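Local coordinates for rhamnosidase B (Bacillus sp., PDB 2OKX), which hydrolyses alpha-L-rhamnosidic bonds to release L-rhamnose, probably with inversion at the anomeric carbon, at residues T766-Y771 with G786-P791; N680-A685 with P801-F806; Q698-V703 with E734-V739. All coordinates share one frame; numbering follows the deposited sequence.

Contact 1 (T766-Y771 with G786-P791); sequences TQVVAY and GYLSSP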
# COMPACT_ATOMS: atom_id res chain seq x y z
N THR A 766 4.66 -20.30 -16.57
CA THR A 766 4.67 -21.68 -16.11
C THR A 766 5.99 -22.38 -16.43
O THR A 766 6.49 -23.15 -15.62
CB THR A 766 3.50 -22.47 -16.71
OG1 THR A 766 2.27 -21.88 -16.29
CG2 THR A 766 3.55 -23.92 -16.24
N GLN A 767 6.53 -22.10 -17.61
CA GLN A 767 7.78 -22.72 -18.03
C GLN A 767 8.94 -22.22 -17.15
O GLN A 767 9.77 -23.01 -16.71
CB GLN A 767 8.08 -22.40 -19.49
CG GLN A 767 6.90 -22.58 -20.45
CD GLN A 767 6.13 -23.86 -20.20
OE1 GLN A 767 6.71 -24.94 -20.07
NE2 GLN A 767 4.80 -23.74 -20.14
N VAL A 768 8.98 -20.91 -16.92
CA VAL A 768 10.03 -20.32 -16.09
C VAL A 768 10.00 -20.93 -14.70
O VAL A 768 11.04 -21.29 -14.14
CB VAL A 768 9.86 -18.78 -15.98
CG1 VAL A 768 10.82 -18.23 -14.94
CG2 VAL A 768 10.13 -18.13 -17.33
N VAL A 769 8.80 -21.06 -14.13
CA VAL A 769 8.67 -21.62 -12.79
C VAL A 769 9.12 -23.08 -12.75
O VAL A 769 9.74 -23.51 -11.78
CB VAL A 769 7.21 -21.52 -12.28
CG1 VAL A 769 7.08 -22.19 -10.92
CG2 VAL A 769 6.79 -20.06 -12.18
N ALA A 770 8.80 -23.84 -13.79
CA ALA A 770 9.19 -25.24 -13.85
C ALA A 770 10.72 -25.33 -13.85
O ALA A 770 11.31 -26.21 -13.22
CB ALA A 770 8.63 -25.89 -15.11
N TYR A 771 11.35 -24.40 -14.55
CA TYR A 771 12.81 -24.35 -14.64
C TYR A 771 13.44 -24.02 -13.28
O TYR A 771 14.38 -24.70 -12.85
CB TYR A 771 13.22 -23.30 -15.66
CG TYR A 771 14.70 -23.28 -15.97
CD1 TYR A 771 15.28 -24.26 -16.77
CD2 TYR A 771 15.52 -22.27 -15.46
CE1 TYR A 771 16.65 -24.24 -17.06
CE2 TYR A 771 16.89 -22.24 -15.74
CZ TYR A 771 17.44 -23.23 -16.54
OH TYR A 771 18.79 -23.20 -16.82
N GLY A 786 15.45 -23.14 -24.08
CA GLY A 786 15.29 -22.57 -25.40
C GLY A 786 14.24 -21.48 -25.35
O GLY A 786 14.38 -20.43 -25.98
N TYR A 787 13.19 -21.73 -24.59
CA TYR A 787 12.11 -20.76 -24.43
C TYR A 787 12.63 -19.51 -23.73
O TYR A 787 12.26 -18.39 -24.08
CB TYR A 787 10.96 -21.38 -23.61
CG TYR A 787 10.25 -22.53 -24.30
CD1 TYR A 787 9.46 -23.42 -23.57
CD2 TYR A 787 10.37 -22.73 -25.68
CE1 TYR A 787 8.80 -24.48 -24.19
CE2 TYR A 787 9.71 -23.79 -26.31
CZ TYR A 787 8.93 -24.66 -25.56
OH TYR A 787 8.29 -25.71 -26.18
N LEU A 788 13.51 -19.71 -22.74
CA LEU A 788 14.09 -18.60 -22.00
C LEU A 788 14.83 -17.65 -22.93
O LEU A 788 14.64 -16.43 -22.86
CB LEU A 788 15.05 -19.12 -20.92
CG LEU A 788 14.46 -20.01 -19.82
CD1 LEU A 788 15.54 -20.34 -18.80
CD2 LEU A 788 13.29 -19.30 -19.13
N SER A 789 15.66 -18.20 -23.81
CA SER A 789 16.43 -17.39 -24.75
C SER A 789 15.58 -16.87 -25.92
O SER A 789 15.89 -15.84 -26.51
CB SER A 789 17.62 -18.18 -25.29
OG SER A 789 17.20 -19.38 -25.91
N SER A 790 14.51 -17.60 -26.24
CA SER A 790 13.62 -17.20 -27.33
C SER A 790 12.17 -17.54 -26.99
O SER A 790 11.65 -18.58 -27.39
CB SER A 790 14.02 -17.92 -28.63
OG SER A 790 15.33 -17.56 -29.03
N PRO A 791 11.51 -16.66 -26.23
CA PRO A 791 10.12 -16.87 -25.82
C PRO A 791 9.15 -16.98 -27.00
O PRO A 791 9.06 -16.07 -27.84
CB PRO A 791 9.82 -15.65 -24.95
CG PRO A 791 11.17 -15.32 -24.37
CD PRO A 791 12.07 -15.46 -25.57
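Val768 and Leu788 mark the nearest approach of the two backbones, their CA atoms 7.4 Å apart. One turn of helix 764-772 faces the last turn of helix 778-789 there, and a second close pair, Gln767 with Tyr787, lies next to it. The second helix ends at once: Ser790 is the first residue to leave helical angles, although its N still bonds back to Gly786 O.

Leu788 makes the largest single contribution to the contact, and its forked end serves two partners. CD1 rests over one face of the Tyr771 ring, 3.9 Å from the centroid and 14° off the ring normal, a CH-pi contact displaced slightly toward the CD2-CE2 rim. CD2 instead meets CG2 of Val768 at 3.8 Å. With CG opposite its carbonyl carbon (chi1 -62°) and one branch continuing the chain outward, the leucine spans the groove between the helices. Tyr771 suits its place because its face takes a methyl while its hydroxyl bonds to Glu785, just ahead of the second segment. The same helix thus supplies both the methyl on the face and the partner of the OH.

At the other close pair, Gln767 CG touches CD1 of Tyr787 at 4.1 Å, meeting the ring obliquely. The polar ends go elsewhere: the glutamine NE2 bonds to Tyr748 O and Ser763 O, the Tyr787 OH to Arg746 O. A bend at chi2 (-44°) turns the amide aside, so that only the aliphatic stem faces the tyrosine.

Methyls, a methylene and aromatic carbons therefore make the interface, while its polar groups bond to neighbouring residues. Helices 764-772 and 778-789 of the glycosidase domain are joined by dispersion and CH-pi attraction, with the tyrosine hydroxyls held by Glu785 and Arg746 O at the ends of the rings.

Contact 2 (N680-A685 with P801-F806); sequences NLLDWA and PFMSFF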
# COMPACT_ATOMS: atom_id res chain seq x y z
N ASN A 680 -5.70 -18.69 -7.03
CA ASN A 680 -4.48 -19.36 -7.49
C ASN A 680 -3.68 -18.45 -8.42
O ASN A 680 -3.45 -18.78 -9.58
CB ASN A 680 -4.87 -20.64 -8.23
CG ASN A 680 -5.82 -21.51 -7.43
OD1 ASN A 680 -6.75 -22.11 -7.97
ND2 ASN A 680 -5.58 -21.59 -6.12
N LEU A 681 -3.25 -17.32 -7.88
CA LEU A 681 -2.52 -16.32 -8.64
C LEU A 681 -1.00 -16.44 -8.68
O LEU A 681 -0.38 -17.03 -7.80
CB LEU A 681 -2.87 -14.93 -8.09
CG LEU A 681 -2.16 -13.73 -8.74
CD1 LEU A 681 -2.78 -13.47 -10.10
CD2 LEU A 681 -2.30 -12.49 -7.85
N LEU A 682 -0.43 -15.84 -9.72
CA LEU A 682 1.01 -15.77 -9.90
C LEU A 682 1.37 -14.44 -10.55
O LEU A 682 2.08 -13.63 -9.96
CB LEU A 682 1.55 -16.91 -10.77
CG LEU A 682 3.06 -16.75 -11.06
CD1 LEU A 682 3.82 -16.65 -9.74
CD2 LEU A 682 3.57 -17.92 -11.88
N ASP A 683 0.86 -14.19 -11.76
CA ASP A 683 1.17 -12.96 -12.49
C ASP A 683 -0.07 -12.26 -13.06
O ASP A 683 -1.13 -12.87 -13.22
CB ASP A 683 2.13 -13.29 -13.63
CG ASP A 683 2.78 -12.06 -14.23
OD1 ASP A 683 3.32 -12.16 -15.35
OD2 ASP A 683 2.75 -10.99 -13.58
N TRP A 684 0.08 -10.97 -13.37
CA TRP A 684 -1.02 -10.20 -13.95
C TRP A 684 -0.95 -10.35 -15.47
O TRP A 684 -0.53 -9.43 -16.18
CB TRP A 684 -0.92 -8.71 -13.56
CG TRP A 684 -1.11 -8.45 -12.09
CD1 TRP A 684 -0.21 -7.89 -11.23
CD2 TRP A 684 -2.28 -8.74 -11.31
NE1 TRP A 684 -0.73 -7.82 -9.96
CE2 TRP A 684 -2.00 -8.34 -9.98
CE3 TRP A 684 -3.53 -9.31 -11.60
CZ2 TRP A 684 -2.93 -8.48 -8.94
CZ3 TRP A 684 -4.45 -9.45 -10.56
CH2 TRP A 684 -4.15 -9.04 -9.25
N ALA A 685 -1.34 -11.52 -15.95
CA ALA A 685 -1.33 -11.82 -17.37
C ALA A 685 -2.38 -12.89 -17.66
O ALA A 685 -2.84 -13.57 -16.74
CB ALA A 685 0.05 -12.32 -17.78
N PRO A 801 7.03 -6.70 -13.80
CA PRO A 801 8.46 -6.81 -13.47
C PRO A 801 8.62 -7.80 -12.32
O PRO A 801 9.71 -8.30 -12.06
CB PRO A 801 8.84 -5.39 -13.07
CG PRO A 801 7.87 -4.54 -13.88
CD PRO A 801 6.58 -5.30 -13.69
N PHE A 802 7.52 -8.06 -11.62
CA PHE A 802 7.50 -9.00 -10.50
C PHE A 802 7.89 -10.36 -11.06
O PHE A 802 8.78 -11.03 -10.55
CB PHE A 802 6.09 -9.08 -9.90
CG PHE A 802 5.91 -10.20 -8.90
CD1 PHE A 802 4.88 -11.12 -9.06
CD2 PHE A 802 6.75 -10.31 -7.80
CE1 PHE A 802 4.68 -12.14 -8.13
CE2 PHE A 802 6.56 -11.33 -6.86
CZ PHE A 802 5.53 -12.24 -7.03
N MET A 803 7.21 -10.75 -12.13
CA MET A 803 7.47 -12.02 -12.79
C MET A 803 8.85 -11.96 -13.45
O MET A 803 9.55 -12.97 -13.53
CB MET A 803 6.38 -12.30 -13.84
CG MET A 803 6.47 -13.66 -14.52
SD MET A 803 6.36 -15.07 -13.38
CE MET A 803 7.78 -16.03 -13.94
N SER A 804 9.24 -10.77 -13.92
CA SER A 804 10.55 -10.61 -14.54
C SER A 804 11.65 -11.04 -13.57
O SER A 804 12.68 -11.58 -13.99
CB SER A 804 10.78 -9.14 -14.94
OG SER A 804 10.03 -8.78 -16.09
N PHE A 805 11.44 -10.80 -12.28
CA PHE A 805 12.43 -11.17 -11.27
C PHE A 805 12.72 -12.66 -11.33
O PHE A 805 13.89 -13.07 -11.33
CB PHE A 805 11.91 -10.80 -9.87
CG PHE A 805 12.97 -10.83 -8.80
CD1 PHE A 805 13.59 -12.02 -8.43
CD2 PHE A 805 13.34 -9.66 -8.14
CE1 PHE A 805 14.56 -12.05 -7.43
CE2 PHE A 805 14.31 -9.67 -7.14
CZ PHE A 805 14.92 -10.87 -6.78
N PHE A 806 11.67 -13.47 -11.36
CA PHE A 806 11.83 -14.91 -11.42
C PHE A 806 12.48 -15.30 -12.75
O PHE A 806 13.29 -16.22 -12.81
CB PHE A 806 10.46 -15.59 -11.27
CG PHE A 806 9.82 -15.36 -9.93
CD1 PHE A 806 10.41 -15.85 -8.77
CD2 PHE A 806 8.64 -14.63 -9.82
CE1 PHE A 806 9.83 -15.61 -7.51
CE2 PHE A 806 8.05 -14.39 -8.57
CZ PHE A 806 8.65 -14.88 -7.42
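Asp683, in the loop that follows helix 647-665, lies against Met803 in the first turn of helix 801-813, with CA atoms 6.4 Å apart. Polar bonds fix the aspartate first. Its OD1 accepts from Gly799 N and its OD2 bonds to Ser800 OG, both just ahead of the helix, so the carboxylate is seated beside the helix start. Trp684 N adds a weak, bent bond to OD2, 2.7 Å long with an angle of 134° at the hydrogen. Trp684 itself is the centre of an inverse gamma turn, which kinks the loop just after the aspartate.

Contacts between oxygen and carbon form the second group. OD1 of Asp683 touches CB of Met803 at 3.4 Å, the two side chains crossing at about a right angle. The aspartate CG stands opposite its own N (chi1 -166°), which carries the carboxylate to the helix. Leu682 contributes its backbone: its O lies in the plane of the Phe802 ring at the edge, 3.5 Å from CE1, where the ring hydrogens offer a slightly positive rim to a carbonyl oxygen. One face of that ring takes Phe806 CE2, one turn on, and Trp864 stacks on Phe802 as well.

Apolar packing is looser. Leu682 CD2 meets Met803 SD at 4.3 Å, and the methionine chain, bent at chi2 and chi3, leads its end away from the loop. A flexible thioether suits this spot, since it can touch the leucine and still turn aside toward Val768 of helix 764-772.

The loop thus meets the helix start through a carboxylate bonded to Gly799 and Ser800, a carbonyl oxygen at the Phe802 ring edge, and apolar packing of Leu682 on Met803. Its buried oxygens find N-H and hydroxyl groups, an aromatic C-H edge and, at Met803 CB, plain van der Waals contact.

Contact 3 (Q698-V703 with E734-V739); sequences QNLFLV and ETINAV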
# COMPACT_ATOMS: atom_id res chain seq x y z
N GLN A 698 1.57 -23.05 -9.15
CA GLN A 698 1.63 -23.24 -7.71
C GLN A 698 1.95 -24.68 -7.32
O GLN A 698 2.41 -24.95 -6.21
CB GLN A 698 0.33 -22.78 -7.02
CG GLN A 698 -0.97 -23.26 -7.64
CD GLN A 698 -2.18 -22.67 -6.92
OE1 GLN A 698 -2.21 -21.48 -6.63
NE2 GLN A 698 -3.17 -23.51 -6.64
N ASN A 699 1.72 -25.61 -8.24
CA ASN A 699 2.05 -27.01 -7.97
C ASN A 699 3.58 -27.10 -7.97
O ASN A 699 4.18 -27.76 -7.12
CB ASN A 699 1.46 -27.91 -9.06
CG ASN A 699 0.13 -28.51 -8.65
OD1 ASN A 699 0.08 -29.54 -7.97
ND2 ASN A 699 -0.96 -27.86 -9.04
N LEU A 700 4.19 -26.40 -8.92
CA LEU A 700 5.65 -26.38 -9.05
C LEU A 700 6.30 -25.70 -7.85
O LEU A 700 7.30 -26.19 -7.32
CB LEU A 700 6.04 -25.65 -10.33
CG LEU A 700 5.61 -26.31 -11.65
CD1 LEU A 700 5.77 -25.33 -12.80
CD2 LEU A 700 6.44 -27.57 -11.89
N PHE A 701 5.74 -24.57 -7.41
CA PHE A 701 6.30 -23.87 -6.26
C PHE A 701 6.13 -24.65 -4.96
O PHE A 701 6.91 -24.48 -4.03
CB PHE A 701 5.68 -22.47 -6.14
CG PHE A 701 6.39 -21.42 -6.96
CD1 PHE A 701 5.67 -20.54 -7.77
CD2 PHE A 701 7.77 -21.29 -6.91
CE1 PHE A 701 6.31 -19.56 -8.52
CE2 PHE A 701 8.43 -20.31 -7.65
CZ PHE A 701 7.70 -19.44 -8.46
N LEU A 702 5.11 -25.50 -4.90
CA LEU A 702 4.91 -26.30 -3.69
C LEU A 702 6.08 -27.29 -3.57
O LEU A 702 6.58 -27.54 -2.47
CB LEU A 702 3.59 -27.06 -3.75
CG LEU A 702 3.30 -28.00 -2.57
CD1 LEU A 702 3.51 -27.29 -1.25
CD2 LEU A 702 1.86 -28.51 -2.68
N VAL A 703 6.50 -27.83 -4.70
CA VAL A 703 7.62 -28.77 -4.71
C VAL A 703 8.84 -28.07 -4.12
O VAL A 703 9.45 -28.56 -3.17
CB VAL A 703 7.95 -29.23 -6.14
CG1 VAL A 703 9.23 -30.07 -6.14
CG2 VAL A 703 6.79 -30.04 -6.71
N GLU A 734 7.14 -35.82 -9.83
CA GLU A 734 6.94 -36.89 -10.80
C GLU A 734 5.53 -36.83 -11.40
O GLU A 734 5.36 -36.95 -12.61
CB GLU A 734 7.15 -38.25 -10.13
CG GLU A 734 7.13 -39.42 -11.10
CD GLU A 734 7.29 -40.76 -10.40
OE1 GLU A 734 7.33 -41.80 -11.10
OE2 GLU A 734 7.36 -40.78 -9.15
N THR A 735 4.54 -36.63 -10.54
CA THR A 735 3.15 -36.54 -11.00
C THR A 735 3.01 -35.36 -11.95
O THR A 735 2.33 -35.45 -12.97
CB THR A 735 2.19 -36.35 -9.81
OG1 THR A 735 2.36 -37.43 -8.88
CG2 THR A 735 0.75 -36.32 -10.29
N ILE A 736 3.66 -34.25 -11.61
CA ILE A 736 3.61 -33.06 -12.45
C ILE A 736 4.15 -33.38 -13.84
O ILE A 736 3.51 -33.08 -14.85
CB ILE A 736 4.42 -31.91 -11.83
CG1 ILE A 736 3.78 -31.48 -10.50
CG2 ILE A 736 4.49 -30.73 -12.79
CD1 ILE A 736 4.56 -30.42 -9.75
N ASN A 737 5.34 -33.98 -13.90
CA ASN A 737 5.96 -34.33 -15.17
C ASN A 737 5.15 -35.38 -15.92
O ASN A 737 5.16 -35.42 -17.15
CB ASN A 737 7.38 -34.86 -14.94
CG ASN A 737 8.39 -33.74 -14.74
OD1 ASN A 737 8.57 -32.89 -15.61
ND2 ASN A 737 9.07 -33.75 -13.60
N ALA A 738 4.44 -36.22 -15.17
CA ALA A 738 3.63 -37.28 -15.76
C ALA A 738 2.28 -36.80 -16.29
O ALA A 738 1.77 -37.34 -17.27
CB ALA A 738 3.41 -38.39 -14.74
N VAL A 739 1.71 -35.78 -15.65
CA VAL A 739 0.40 -35.28 -16.04
C VAL A 739 0.37 -33.93 -16.75
O VAL A 739 -0.14 -33.81 -17.87
CB VAL A 739 -0.53 -35.18 -14.81
CG1 VAL A 739 -1.93 -34.76 -15.24
CG2 VAL A 739 -0.57 -36.51 -14.07
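Asn699 and Ile736 are the nearest residues of two helices, 696-715 and 723-739, that run roughly antiparallel, the axes of their segments 10.8 Å apart at an angle of 152°.

Ile736 is the one residue of its segment that enters the contact, and three residues of the other helix receive it: Asn699, Leu700 and, a turn beyond Asn699, Val703. Both ends of the isoleucine are used. Its CD1 lies 3.8 Å from Val703 CG2, the two side chains sliding past each other in opposite directions, and it also touches Asn699 at O and at CB. Its CG2 meets Leu700 CD2 at 3.8 Å. An extended chain (chi2 176°) reaches CD1 across the interhelical gap, while the branch at CB keeps CG2 beside the leucine; a beta-branched residue with two separate methyl ends fits such a groove well.

Asn699 takes part with its CB and backbone O, its amide being engaged elsewhere: OD1 accepts from Leu674 N and ND2 donates to Val695 O. Leu732, one turn before Ile736, extends the seam by touching Asn699, Leu702 and Val703. Leu700 divides its methyls, for while CD2 faces Ile736 its CD1 packs on helix 764-772.

Apart from the Asn699 O that CD1 also touches, the contacts between the segments are carbon on carbon, near van der Waals distance and without directional demand. The hold of helix 723-739 on its neighbour here depends on shape and exclusion of water, with the asparagine amide satisfied by bonds made outside the interface.

All three contacts are made by buried residues of the glycosidase domain, yet the centre of contact 2 lies about 18 Å from the centre of the chain, against about 31 and 33 Å for the centres of contacts 1 and 3. No two hold the same pair of elements, but helix 764-772 of contact 1 touches both others: Val768 packs on Met803 of contact 2, and Val769 and Ala770 on Leu700 of contact 3. Chemistry follows the architecture. The two helix pairs are joined by apolar side chains, with an aromatic face added in contact 1, whereas contact 2 adds a carboxylate and a carbonyl oxygen to its apolar packing. Along the chain, contacts 1 and 3 both fall inside the span closed by contact 2.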